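Local coordinates for protein putative metal-dependent hydrolase (Parabacteroides distasonis ATCC 8503, PDB 3KL7) that binds two zinc ions in a metallo-beta-lactamase-like domain and probably acts as a metal-dependent hydrolase, its substrate not being established, at residues M41-D45 with L150-G154; Y44-I49 with S120-I124; F63-I69 with V87-E93; I95-N99 with R144-Y148. All coordinates share one frame; numbering follows the deposited sequence. Where two conformers were deposited one is given.

Contact 1. Residues M41-D45 with L150-G154; sequences MLTYD and LTFDG
Tyr44 and Phe152 meet as an oblique aromatic pair, ring centroids 5.1 Å apart and planes inclined by 51°. The better-defined approach is by the CB: Phe152 CB sits 3.8 Å from the centroid of the Tyr44 ring, 10° off its normal, so a CH-pi contact covers the centre of that face. Phe152 CD2 reaches Tyr44 CD2 at 3.6 Å over the same face. Beyond the ring, Tyr44 OH comes within 3.3 Å of Asp153 CB. The far end of Phe152 is met by leucine instead, with Leu42 CD2 3.7 Å from Phe152 CZ. The same methyl also touches Leu150 CD1 at 3.9 Å, so one branch of Leu42 serves both partners.

Several features hold these groups in place. The Tyr44 ring leaves CB opposite its backbone N (chi1 174°), and its other face is covered toward the rim by CB of Asp45. The Asp153 carboxylate is held by hydroxyls of Thr24 and Ser26, while Ile49 and Leu30 also pack on Phe152. The segment axes run roughly the same way and approach no closer than 10.3 Å, too far for backbone pairing. Such side-chain-only contact between strands 39-44 and 146-152, members of different mixed sheets, is characteristic of the beta-sandwich core of the metallo-beta-lactamase fold.

Contact 2. Residues Y44-I49 with S120-I124; sequences YDNHSI and SYMKI
Two first torsions set the His47 and Tyr121 rings face to face: CG of His47 lies opposite its carbonyl carbon (chi1 -60°), whereas CG of Tyr121 takes the position between backbone N and carbonyl carbon (chi1 59°). The rings are almost exactly parallel, with planes 4° apart and centroids separated by 3.6 Å. Overlap is substantial, since Tyr121 CE2 lies over the centre of the imidazole and His47 CD2 over the centre of the phenol ring; the closest atoms, His47 NE2 and Tyr121 CD2, are 3.4 Å apart. A type I' turn from Tyr44 to His47, closed by backbone bonds in both directions (His47 N to Tyr44 O, 2.9 Å), presents the imidazole.

Apolar contacts extend the interface inward. Ile49 CD1 touches Met122 SE, a selenomethionine atom, at 3.8 Å, and stands 4.4 Å from Tyr121 CE1 at the edge of that ring. Tyr44 CE2 passes obliquely by the Tyr121 carbonyl and lies 4.1 Å from Tyr121 CB.

Ile68 of strand 68-71 packs against Ile49, Tyr121 and Met122. The contact thus joins the hairpin of strands 39-44 and 47-51 to the chain entering strand 123-128 in the other sheet, with Phe152 of strand 146-152 also touching Ile49 and Met122.

Contact 3. Residues F63-I69 with V87-E93; sequences FPKADII and VEKSDTE
Backbone hydrogen bonds connect Ala66, Asp67 and Ile69 to the chain at Val87 and Glu93. Ala66 N donates to Val87 O at 2.9 Å, close to the end of helix 81-87. Farther along, Glu93 N gives a nearly straight bond to Asp67 O (3.1 Å, 172° at the hydrogen), and Ile69 N binds Glu93 O at 3.0 Å. These two bonds flank Ile68 and identify its pairing with Glu93 as a parallel beta bridge.

Side-chain hydrogen bonding centres on Thr92. Its OG1 donates to Ala66 O at 2.5 Å, a short distance whose exact value is doubtful, and accepts from Lys89 N, the latter bond running at 174° across the type I turn from Lys89 to Thr92.

The charged contact is a salt bridge between Lys89 NZ and Asp67 OD1, 2.9 Å long. Lys89 is extended beyond CG, passing the Ala66 carbonyl to meet OD1 from above the carboxylate plane, 61° out of it. A water donates to Asp67 OD2 and Lys65 O; Asp67 OD2 also accepts from Ser48 N.

Apolar packing gathers round Val87, whose CG1 meets Ile69 CD1 (4.1 Å) and whose CG2 faces Ala66 CB; Ile69 CD1 also lies 3.8 Å from Thr92 CG2. Together these interactions close a beta-alpha-beta crossover, strand 68-71 leading through helix 81-87 to the parallel strand 93-96; strand 47-51 borders strand 68-71 on its other side.

Contact 4. Residues I95-N99 with R144-Y148; sequences IANEN and RDNGY
The touching backbones run nearly opposite ways, their end-to-end directions 164° apart, and come closest at Asn97 and Asp145, whose CA atoms are 5.9 Å apart. The amide of Asn97 bridges this separation: ND2 donates to Arg144 O at 2.9 Å, the N-H pointing almost straight at it (172°) with the oxygen in the amide plane. With chi1 at 69° the Asn97 side chain folds back over its own backbone, so that ND2 faces Arg144 while OD1 turns to Ser100 as Asn97 caps helix 98-104.

Beside this bond, Asn146 ND2 packs 3.5 Å from Asn97 CB, donating to Tyr148 OH at 3.1 Å and also to Leu110 O; that hydroxyl has a further partner in Ile71 O. Asn99 ND2, held by Glu74, crosses the Arg144 chain at 3.5 Å from its CG. Arg144 grips Asp145 side-on, NE to OD1 at 2.7 Å and NH2 to OD2 at 2.8 Å, which fixes the carboxylate's rotation.

Asp145 touches zinc ligands His73 and His140, and Arg144 touches a third, His75. The geometry therefore places this pair in the second shell of the dinuclear zinc site, located at the edge of the sandwich as in other metallo-beta-lactamase-fold proteins.

Contacts 1, 2 and 4 are largely buried and each spans the two sheets, whereas contact 3 is partly exposed and joins neighbouring strands of one sheet with the helix-to-strand turn between them. Contacts 1 and 2 share Tyr44, and their apolar parts adjoin, Phe152 CE2 lying 3.6 Å from Met122 SE. Contact 4 uses strand 146-152, as contact 1 does, but at its beginning, where amides and an ion pair adjoin the zinc site. In contact 3, main-chain bonds and a salt bridge dominate. Probable hydrogen bonds of 2.8 Å carry its sheet on both ways, between Ser48 O and Asp67 N toward contact 2 and between Ile69 O and Ile95 N toward contact 4.

Contact 1. Residues M41-D45 with L150-G154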
loop_
_atom_site.group_PDB
_atom_site.type_symbol
_atom_site.label_atom_id
_atom_site.label_comp_id
_atom_site.label_asym_id
_atom_site.label_seq_id
_atom_site.Cartn_x
_atom_site.Cartn_y
_atom_site.Cartn_z
HETATM N N MSE A 41 7.039 -4.269 -3.946
HETATM C CA MSE A 41 7.657 -5.445 -3.314
HETATM C C MSE A 41 8.399 -4.957 -2.104
HETATM O O MSE A 41 9.131 -3.974 -2.182
HETATM C CB MSE A 41 8.617 -6.150 -4.268
HETATM C CG MSE A 41 9.323 -7.343 -3.657
HETATM SE SE MSE A 41 10.426 -8.293 -4.898
HETATM C CE MSE A 41 11.443 -6.811 -5.595
ATOM N N LEU A 42 8.209 -5.630 -0.980
ATOM C CA LEU A 42 8.910 -5.288 0.262
ATOM C C LEU A 42 9.809 -6.428 0.639
ATOM O O LEU A 42 9.385 -7.561 0.662
ATOM C CB LEU A 42 7.904 -5.039 1.392
ATOM C CG LEU A 42 7.272 -3.651 1.497
ATOM C CD1 LEU A 42 6.390 -3.382 0.342
ATOM C CD2 LEU A 42 6.493 -3.548 2.806
ATOM N N THR A 43 11.055 -6.139 0.923
ATOM C CA THR A 43 11.989 -7.173 1.358
ATOM C C THR A 43 12.472 -6.845 2.759
ATOM O O THR A 43 13.035 -5.771 2.983
ATOM C CB THR A 43 13.225 -7.261 0.426
ATOM O OG1 THR A 43 12.793 -7.377 -0.936
ATOM C CG2 THR A 43 14.074 -8.435 0.795
ATOM N N TYR A 44 12.258 -7.773 3.701
ATOM C CA TYR A 44 12.698 -7.592 5.085
ATOM C C TYR A 44 13.186 -8.888 5.677
ATOM O O TYR A 44 12.470 -9.888 5.665
ATOM C CB TYR A 44 11.551 -7.056 5.929
ATOM C CG TYR A 44 11.865 -6.976 7.406
ATOM C CD1 TYR A 44 12.651 -5.955 7.917
ATOM C CD2 TYR A 44 11.373 -7.918 8.283
ATOM C CE1 TYR A 44 12.935 -5.884 9.263
ATOM C CE2 TYR A 44 11.651 -7.860 9.620
ATOM C CZ TYR A 44 12.425 -6.844 10.113
ATOM O OH TYR A 44 12.700 -6.806 11.475
ATOM N N ASP A 45 14.416 -8.881 6.203
ATOM C CA ASP A 45 14.952 -10.052 6.905
ATOM C C ASP A 45 14.839 -11.355 6.023
ATOM O O ASP A 45 14.425 -12.414 6.505
ATOM C CB ASP A 45 14.177 -10.236 8.232
ATOM C CG ASP A 45 14.964 -11.031 9.287
ATOM O OD1 ASP A 45 16.205 -10.832 9.403
ATOM O OD2 ASP A 45 14.324 -11.836 10.013
ATOM N N LEU A 150 1.878 -2.026 8.135
ATOM C CA LEU A 150 2.794 -3.120 8.284
ATOM C C LEU A 150 3.875 -2.684 9.195
ATOM O O LEU A 150 4.513 -1.655 8.953
ATOM C CB LEU A 150 3.390 -3.480 6.928
ATOM C CG LEU A 150 2.346 -3.747 5.868
ATOM C CD1 LEU A 150 3.009 -4.008 4.521
ATOM C CD2 LEU A 150 1.484 -4.920 6.307
ATOM N N THR A 151 4.101 -3.440 10.257
ATOM C CA THR A 151 5.108 -3.080 11.233
ATOM C C THR A 151 6.253 -4.103 11.218
ATOM O O THR A 151 6.030 -5.281 11.398
ATOM C CB THR A 151 4.500 -2.976 12.657
ATOM O OG1 THR A 151 3.375 -2.059 12.640
ATOM C CG2 THR A 151 5.565 -2.488 13.669
ATOM N N PHE A 152 7.474 -3.619 10.950
ATOM C CA PHE A 152 8.678 -4.433 10.998
ATOM C C PHE A 152 9.586 -3.868 12.109
ATOM O O PHE A 152 10.120 -2.781 11.966
ATOM C CB PHE A 152 9.439 -4.350 9.673
ATOM C CG PHE A 152 8.588 -4.561 8.444
ATOM C CD1 PHE A 152 7.911 -3.493 7.854
ATOM C CD2 PHE A 152 8.487 -5.811 7.863
ATOM C CE1 PHE A 152 7.140 -3.687 6.701
ATOM C CE2 PHE A 152 7.704 -6.015 6.716
ATOM C CZ PHE A 152 7.043 -4.956 6.133
ATOM N N ASP A 153 9.728 -4.592 13.217
ATOM C CA ASP A 153 10.668 -4.199 14.272
ATOM C C ASP A 153 10.542 -2.680 14.581
ATOM O O ASP A 153 11.527 -1.964 14.639
ATOM C CB ASP A 153 12.102 -4.555 13.816
ATOM C CG ASP A 153 13.144 -4.354 14.900
ATOM O OD1 ASP A 153 12.807 -4.427 16.102
ATOM O OD2 ASP A 153 14.324 -4.142 14.539
ATOM N N GLY A 154 9.308 -2.207 14.746
ATOM C CA GLY A 154 9.059 -0.802 15.108
ATOM C C GLY A 154 8.860 0.149 13.921
ATOM O O GLY A 154 8.343 1.244 14.092
#

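Contact 2. Residues Y44-I49 with S120-I124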
loop_
_atom_site.group_PDB
_atom_site.type_symbol
_atom_site.label_atom_id
_atom_site.label_comp_id
_atom_site.label_asym_id
_atom_site.label_seq_id
_atom_site.Cartn_x
_atom_site.Cartn_y
_atom_site.Cartn_z
ATOM N N TYR A 44 12.258 -7.773 3.701
ATOM C CA TYR A 44 12.698 -7.592 5.085
ATOM C C TYR A 44 13.186 -8.888 5.677
ATOM O O TYR A 44 12.470 -9.888 5.665
ATOM C CB TYR A 44 11.551 -7.056 5.929
ATOM C CG TYR A 44 11.865 -6.976 7.406
ATOM C CD1 TYR A 44 12.651 -5.955 7.917
ATOM C CD2 TYR A 44 11.373 -7.918 8.283
ATOM C CE1 TYR A 44 12.935 -5.884 9.263
ATOM C CE2 TYR A 44 11.651 -7.860 9.620
ATOM C CZ TYR A 44 12.425 -6.844 10.113
ATOM O OH TYR A 44 12.700 -6.806 11.475
ATOM N N ASP A 45 14.416 -8.881 6.203
ATOM C CA ASP A 45 14.952 -10.052 6.905
ATOM C C ASP A 45 14.839 -11.355 6.023
ATOM O O ASP A 45 14.425 -12.414 6.505
ATOM C CB ASP A 45 14.177 -10.236 8.232
ATOM C CG ASP A 45 14.964 -11.031 9.287
ATOM O OD1 ASP A 45 16.205 -10.832 9.403
ATOM O OD2 ASP A 45 14.324 -11.836 10.013
ATOM N N ASN A 46 15.204 -11.240 4.744
ATOM C CA ASN A 46 15.150 -12.377 3.781
ATOM C C ASN A 46 13.748 -12.929 3.506
ATOM O O ASN A 46 13.598 -14.061 3.038
ATOM C CB ASN A 46 16.087 -13.500 4.217
ATOM C CG ASN A 46 17.553 -13.115 4.080
ATOM O OD1 ASN A 46 17.921 -12.318 3.210
ATOM N ND2 ASN A 46 18.392 -13.674 4.931
ATOM N N HIS A 47 12.735 -12.129 3.797
ATOM C CA HIS A 47 11.368 -12.451 3.440
ATOM C C HIS A 47 10.940 -11.499 2.346
ATOM O O HIS A 47 11.309 -10.316 2.369
ATOM C CB HIS A 47 10.434 -12.289 4.651
ATOM C CG HIS A 47 10.794 -13.161 5.806
ATOM N ND1 HIS A 47 10.611 -14.530 5.791
ATOM C CD2 HIS A 47 11.334 -12.865 7.012
ATOM C CE1 HIS A 47 11.028 -15.036 6.936
ATOM N NE2 HIS A 47 11.475 -14.047 7.692
ATOM N N SER A 48 10.152 -12.005 1.392
ATOM C CA SER A 48 9.689 -11.201 0.274
ATOM C C SER A 48 8.163 -11.026 0.332
ATOM O O SER A 48 7.425 -11.997 0.446
ATOM C CB SER A 48 10.096 -11.841 -1.033
ATOM O OG SER A 48 9.663 -11.060 -2.125
ATOM N N ILE A 49 7.715 -9.771 0.270
ATOM C CA ILE A 49 6.300 -9.430 0.395
ATOM C C ILE A 49 5.844 -8.671 -0.830
ATOM O O ILE A 49 6.389 -7.627 -1.150
ATOM C CB ILE A 49 6.057 -8.541 1.598
ATOM C CG1 ILE A 49 6.427 -9.286 2.909
ATOM C CG2 ILE A 49 4.576 -8.072 1.623
ATOM C CD1 ILE A 49 7.351 -8.481 3.842
ATOM N N SER A 120 5.473 -13.555 12.499
ATOM C CA SER A 120 6.316 -13.119 13.604
ATOM C C SER A 120 7.183 -11.914 13.269
ATOM O O SER A 120 7.626 -11.217 14.168
ATOM C CB SER A 120 7.199 -14.260 14.081
ATOM O OG SER A 120 8.161 -14.589 13.099
ATOM N N TYR A 121 7.420 -11.674 11.974
ATOM C CA TYR A 121 8.311 -10.593 11.535
ATOM C C TYR A 121 7.561 -9.390 10.956
ATOM O O TYR A 121 8.185 -8.414 10.535
ATOM C CB TYR A 121 9.329 -11.118 10.500
ATOM C CG TYR A 121 8.718 -11.725 9.262
ATOM C CD1 TYR A 121 8.303 -10.920 8.199
ATOM C CD2 TYR A 121 8.578 -13.111 9.134
ATOM C CE1 TYR A 121 7.729 -11.485 7.025
ATOM C CE2 TYR A 121 8.009 -13.690 7.967
ATOM C CZ TYR A 121 7.589 -12.865 6.924
ATOM O OH TYR A 121 7.026 -13.419 5.777
HETATM N N MSE A 122 6.233 -9.450 10.934
HETATM C CA MSE A 122 5.450 -8.374 10.329
HETATM C C MSE A 122 4.035 -8.350 10.840
HETATM O O MSE A 122 3.222 -9.216 10.479
HETATM C CB MSE A 122 5.423 -8.512 8.808
HETATM C CG MSE A 122 4.653 -7.381 8.127
HETATM SE SE MSE A 122 4.529 -7.565 6.255
HETATM C CE MSE A 122 3.241 -8.975 6.199
ATOM N N LYS A 123 3.728 -7.347 11.678
ATOM C CA LYS A 123 2.382 -7.161 12.188
ATOM C C LYS A 123 1.597 -6.456 11.131
ATOM O O LYS A 123 2.116 -5.563 10.468
ATOM C CB LYS A 123 2.400 -6.329 13.489
ATOM C CG LYS A 123 1.014 -5.964 14.017
ATOM C CD LYS A 123 1.078 -5.316 15.406
ATOM C CE LYS A 123 1.577 -3.870 15.324
ATOM N NZ LYS A 123 1.409 -3.139 16.604
ATOM N N ILE A 124 0.343 -6.869 10.944
ATOM C CA ILE A 124 -0.544 -6.223 9.971
ATOM C C ILE A 124 -1.756 -5.657 10.669
ATOM O O ILE A 124 -2.377 -6.324 11.483
ATOM C CB ILE A 124 -1.075 -7.222 8.884
ATOM C CG1 ILE A 124 0.046 -8.070 8.299
ATOM C CG2 ILE A 124 -1.758 -6.476 7.785
ATOM C CD1 ILE A 124 -0.465 -9.170 7.326
#

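Contact 3. Residues F63-I69 with V87-E93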
loop_
_atom_site.group_PDB
_atom_site.type_symbol
_atom_site.label_atom_id
_atom_site.label_comp_id
_atom_site.label_asym_id
_atom_site.label_seq_id
_atom_site.Cartn_x
_atom_site.Cartn_y
_atom_site.Cartn_z
ATOM N N PHE A 63 10.853 -12.310 -10.178
ATOM C CA PHE A 63 11.044 -11.966 -8.742
ATOM C C PHE A 63 11.235 -13.229 -7.904
ATOM O O PHE A 63 10.828 -14.319 -8.314
ATOM C CB PHE A 63 9.825 -11.180 -8.175
ATOM C CG PHE A 63 9.651 -9.799 -8.762
ATOM C CD1 PHE A 63 10.721 -8.913 -8.838
ATOM C CD2 PHE A 63 8.409 -9.379 -9.224
ATOM C CE1 PHE A 63 10.550 -7.636 -9.387
ATOM C CE2 PHE A 63 8.234 -8.097 -9.773
ATOM C CZ PHE A 63 9.295 -7.238 -9.851
ATOM N N PRO A 64 11.848 -13.085 -6.714
ATOM C CA PRO A 64 11.857 -14.207 -5.786
ATOM C C PRO A 64 10.424 -14.513 -5.358
ATOM O O PRO A 64 9.539 -13.628 -5.457
ATOM C CB PRO A 64 12.695 -13.681 -4.594
ATOM C CG PRO A 64 12.602 -12.212 -4.682
ATOM C CD PRO A 64 12.519 -11.897 -6.148
ATOM N N LYS A 65 10.182 -15.742 -4.904
ATOM C CA LYS A 65 8.833 -16.159 -4.587
ATOM C C LYS A 65 8.344 -15.500 -3.302
ATOM O O LYS A 65 9.070 -15.441 -2.298
ATOM C CB LYS A 65 8.741 -17.680 -4.500
ATOM C CG LYS A 65 9.143 -18.419 -5.810
ATOM C CD LYS A 65 8.350 -17.919 -7.052
ATOM C CE LYS A 65 8.686 -18.746 -8.286
ATOM N NZ LYS A 65 8.107 -18.187 -9.543
ATOM N N ALA A 66 7.108 -14.989 -3.351
ATOM C CA ALA A 66 6.491 -14.311 -2.220
ATOM C C ALA A 66 6.338 -15.222 -1.005
ATOM O O ALA A 66 5.823 -16.330 -1.105
ATOM C CB ALA A 66 5.124 -13.770 -2.627
ATOM N N ASP A 67 6.790 -14.749 0.136
ATOM C CA ASP A 67 6.404 -15.349 1.401
ATOM C C ASP A 67 5.003 -14.857 1.758
ATOM O O ASP A 67 4.218 -15.572 2.394
ATOM C CB ASP A 67 7.385 -14.964 2.497
ATOM C CG ASP A 67 8.743 -15.627 2.325
ATOM O OD1 ASP A 67 8.840 -16.837 2.579
ATOM O OD2 ASP A 67 9.713 -14.930 1.938
ATOM N N ILE A 68 4.692 -13.639 1.332
ATOM C CA ILE A 68 3.424 -13.022 1.634
ATOM C C ILE A 68 2.932 -12.200 0.472
ATOM O O ILE A 68 3.713 -11.469 -0.137
ATOM C CB ILE A 68 3.540 -12.082 2.866
ATOM C CG1 ILE A 68 4.009 -12.887 4.091
ATOM C CG2 ILE A 68 2.177 -11.384 3.158
ATOM C CD1 ILE A 68 4.282 -12.030 5.299
ATOM N N ILE A 69 1.624 -12.318 0.164
ATOM C CA ILE A 69 0.971 -11.450 -0.825
ATOM C C ILE A 69 -0.174 -10.713 -0.161
ATOM O O ILE A 69 -1.087 -11.323 0.399
ATOM C CB ILE A 69 0.444 -12.254 -2.066
ATOM C CG1 ILE A 69 1.617 -13.026 -2.738
ATOM C CG2 ILE A 69 -0.294 -11.279 -3.102
ATOM C CD1 ILE A 69 1.196 -14.019 -3.785
ATOM N N VAL A 87 4.282 -15.600 -8.989
ATOM C CA VAL A 87 5.189 -15.273 -7.912
ATOM C C VAL A 87 4.989 -16.106 -6.628
ATOM O O VAL A 87 5.816 -16.026 -5.711
ATOM C CB VAL A 87 5.094 -13.763 -7.546
ATOM C CG1 VAL A 87 3.747 -13.450 -6.882
ATOM C CG2 VAL A 87 6.265 -13.350 -6.630
ATOM N N GLU A 88 3.910 -16.903 -6.553
ATOM C CA GLU A 88 3.632 -17.681 -5.331
ATOM C C GLU A 88 4.447 -18.979 -5.249
ATOM O O GLU A 88 4.958 -19.476 -6.243
ATOM C CB GLU A 88 2.109 -17.964 -5.161
ATOM C CG GLU A 88 1.490 -18.959 -6.165
ATOM C CD GLU A 88 -0.075 -19.129 -6.002
ATOM O OE1 GLU A 88 -0.673 -18.606 -5.012
ATOM O OE2 GLU A 88 -0.677 -19.784 -6.859
ATOM N N LYS A 89 4.591 -19.483 -4.037
ATOM C CA LYS A 89 5.152 -20.809 -3.795
ATOM C C LYS A 89 4.173 -21.537 -2.876
ATOM O O LYS A 89 3.153 -20.969 -2.490
ATOM C CB LYS A 89 6.573 -20.726 -3.176
ATOM C CG LYS A 89 6.650 -19.996 -1.857
ATOM C CD LYS A 89 8.117 -19.675 -1.445
ATOM C CE LYS A 89 8.152 -18.800 -0.157
ATOM N NZ LYS A 89 9.449 -18.140 0.048
ATOM N N SER A 90 4.462 -22.784 -2.535
ATOM C CA SER A 90 3.470 -23.599 -1.851
ATOM C C SER A 90 3.122 -23.065 -0.459
ATOM O O SER A 90 1.996 -23.220 -0.007
ATOM C CB SER A 90 3.908 -25.077 -1.788
ATOM O OG SER A 90 5.156 -25.227 -1.134
ATOM N N ASP A 91 4.076 -22.421 0.206
ATOM C CA ASP A 91 3.837 -21.910 1.577
ATOM C C ASP A 91 3.593 -20.370 1.652
ATOM O O ASP A 91 3.651 -19.782 2.731
ATOM C CB ASP A 91 4.976 -22.355 2.548
ATOM C CG ASP A 91 6.358 -21.825 2.138
ATOM O OD1 ASP A 91 6.472 -21.211 1.065
ATOM O OD2 ASP A 91 7.332 -22.029 2.904
ATOM N N THR A 92 3.302 -19.744 0.506
ATOM C CA THR A 92 2.931 -18.341 0.476
ATOM C C THR A 92 1.616 -18.112 1.241
ATOM O O THR A 92 0.697 -18.842 1.076
ATOM C CB THR A 92 2.714 -17.846 -0.970
ATOM O OG1 THR A 92 3.938 -17.900 -1.693
ATOM C CG2 THR A 92 2.197 -16.422 -0.977
ATOM N N GLU A 93 1.567 -17.087 2.082
ATOM C CA GLU A 93 0.307 -16.697 2.741
ATOM C C GLU A 93 -0.239 -15.449 2.069
ATOM O O GLU A 93 0.435 -14.413 2.015
ATOM C CB GLU A 93 0.511 -16.433 4.251
ATOM C CG GLU A 93 -0.822 -16.097 5.033
ATOM C CD GLU A 93 -1.728 -17.327 5.251
ATOM O OE1 GLU A 93 -1.517 -18.057 6.253
ATOM O OE2 GLU A 93 -2.658 -17.552 4.424
HETATM O O HOH W 1 11.331 -15.771 -0.147
HETATM O O HOH W 2 4.945 -17.620 4.823
#

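Contact 4. Residues I95-N99 with R144-Y148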
loop_
_atom_site.group_PDB
_atom_site.type_symbol
_atom_site.label_atom_id
_atom_site.label_comp_id
_atom_site.label_asym_id
_atom_site.label_seq_id
_atom_site.Cartn_x
_atom_site.Cartn_y
_atom_site.Cartn_z
ATOM N N ILE A 95 -2.866 -12.443 2.223
ATOM C CA ILE A 95 -3.717 -11.676 3.163
ATOM C C ILE A 95 -4.509 -10.639 2.346
ATOM O O ILE A 95 -3.914 -9.841 1.631
ATOM C CB ILE A 95 -2.864 -10.920 4.276
ATOM C CG1 ILE A 95 -2.223 -11.921 5.262
ATOM C CG2 ILE A 95 -3.763 -10.001 5.114
ATOM C CD1 ILE A 95 -1.126 -12.784 4.670
ATOM N N ALA A 96 -5.843 -10.656 2.445
ATOM C CA ALA A 96 -6.681 -9.849 1.524
ATOM C C ALA A 96 -7.986 -9.374 2.174
ATOM O O ALA A 96 -8.368 -9.851 3.237
ATOM C CB ALA A 96 -6.994 -10.662 0.261
ATOM N N ASN A 97 -8.659 -8.421 1.530
ATOM C CA ASN A 97 -9.997 -8.052 1.944
ATOM C C ASN A 97 -10.931 -9.170 1.536
ATOM O O ASN A 97 -10.569 -10.012 0.745
ATOM C CB ASN A 97 -10.431 -6.691 1.344
ATOM C CG ASN A 97 -10.640 -6.744 -0.167
ATOM O OD1 ASN A 97 -9.924 -7.451 -0.877
ATOM N ND2 ASN A 97 -11.639 -5.975 -0.671
ATOM N N GLU A 98 -12.129 -9.177 2.084
ATOM C CA GLU A 98 -13.030 -10.293 1.904
ATOM C C GLU A 98 -13.382 -10.557 0.421
ATOM O O GLU A 98 -13.317 -11.691 -0.042
ATOM C CB GLU A 98 -14.284 -10.086 2.729
ATOM C CG GLU A 98 -15.401 -11.083 2.404
ATOM C CD GLU A 98 -16.531 -11.075 3.425
ATOM O OE1 GLU A 98 -16.569 -10.184 4.283
ATOM O OE2 GLU A 98 -17.388 -11.977 3.361
ATOM N N ASN A 99 -13.747 -9.512 -0.318
ATOM C CA ASN A 99 -14.136 -9.689 -1.709
ATOM C C ASN A 99 -13.010 -10.272 -2.573
ATOM O O ASN A 99 -13.275 -11.087 -3.470
ATOM C CB ASN A 99 -14.617 -8.373 -2.310
ATOM C CG ASN A 99 -16.000 -8.035 -1.904
ATOM O OD1 ASN A 99 -16.594 -8.711 -1.081
ATOM N ND2 ASN A 99 -16.532 -6.985 -2.472
ATOM N N ARG A 144 -15.700 -2.031 2.359
ATOM C CA ARG A 144 -15.375 -3.082 1.385
ATOM C C ARG A 144 -13.874 -3.372 1.252
ATOM O O ARG A 144 -13.477 -4.522 1.113
ATOM C CB ARG A 144 -15.952 -2.732 0.019
ATOM C CG ARG A 144 -15.979 -3.890 -0.943
ATOM C CD ARG A 144 -16.269 -3.426 -2.336
ATOM N NE ARG A 144 -15.166 -2.634 -2.864
ATOM C CZ ARG A 144 -15.200 -1.976 -4.021
ATOM N NH1 ARG A 144 -16.296 -2.016 -4.789
ATOM N NH2 ARG A 144 -14.141 -1.283 -4.416
ATOM N N ASP A 145 -13.051 -2.324 1.318
ATOM C CA ASP A 145 -11.627 -2.427 0.993
ATOM C C ASP A 145 -10.706 -2.059 2.187
ATOM O O ASP A 145 -11.133 -1.440 3.166
ATOM C CB ASP A 145 -11.302 -1.503 -0.199
ATOM C CG ASP A 145 -12.218 -1.755 -1.432
ATOM O OD1 ASP A 145 -12.777 -2.876 -1.558
ATOM O OD2 ASP A 145 -12.355 -0.827 -2.280
ATOM N N ASN A 146 -9.434 -2.434 2.068
ATOM C CA ASN A 146 -8.450 -2.226 3.141
ATOM C C ASN A 146 -7.310 -1.381 2.719
ATOM O O ASN A 146 -6.821 -1.483 1.595
ATOM C CB ASN A 146 -7.839 -3.575 3.580
ATOM C CG ASN A 146 -8.815 -4.468 4.289
ATOM O OD1 ASN A 146 -9.776 -4.001 4.934
ATOM N ND2 ASN A 146 -8.585 -5.766 4.186
ATOM N N GLY A 147 -6.864 -0.542 3.624
ATOM C CA GLY A 147 -5.467 -0.120 3.639
ATOM C C GLY A 147 -4.794 -1.025 4.679
ATOM O O GLY A 147 -5.499 -1.706 5.425
ATOM N N TYR A 148 -3.445 -1.035 4.719
ATOM C CA TYR A 148 -2.675 -1.852 5.698
ATOM C C TYR A 148 -1.568 -1.059 6.355
ATOM O O TYR A 148 -0.931 -0.261 5.721
ATOM C CB TYR A 148 -2.038 -3.075 5.016
ATOM C CG TYR A 148 -3.033 -3.970 4.403
ATOM C CD1 TYR A 148 -3.907 -4.706 5.197
ATOM C CD2 TYR A 148 -3.145 -4.077 3.024
ATOM C CE1 TYR A 148 -4.849 -5.530 4.632
ATOM C CE2 TYR A 148 -4.079 -4.887 2.459
ATOM C CZ TYR A 148 -4.940 -5.617 3.266
ATOM O OH TYR A 148 -5.895 -6.435 2.694
#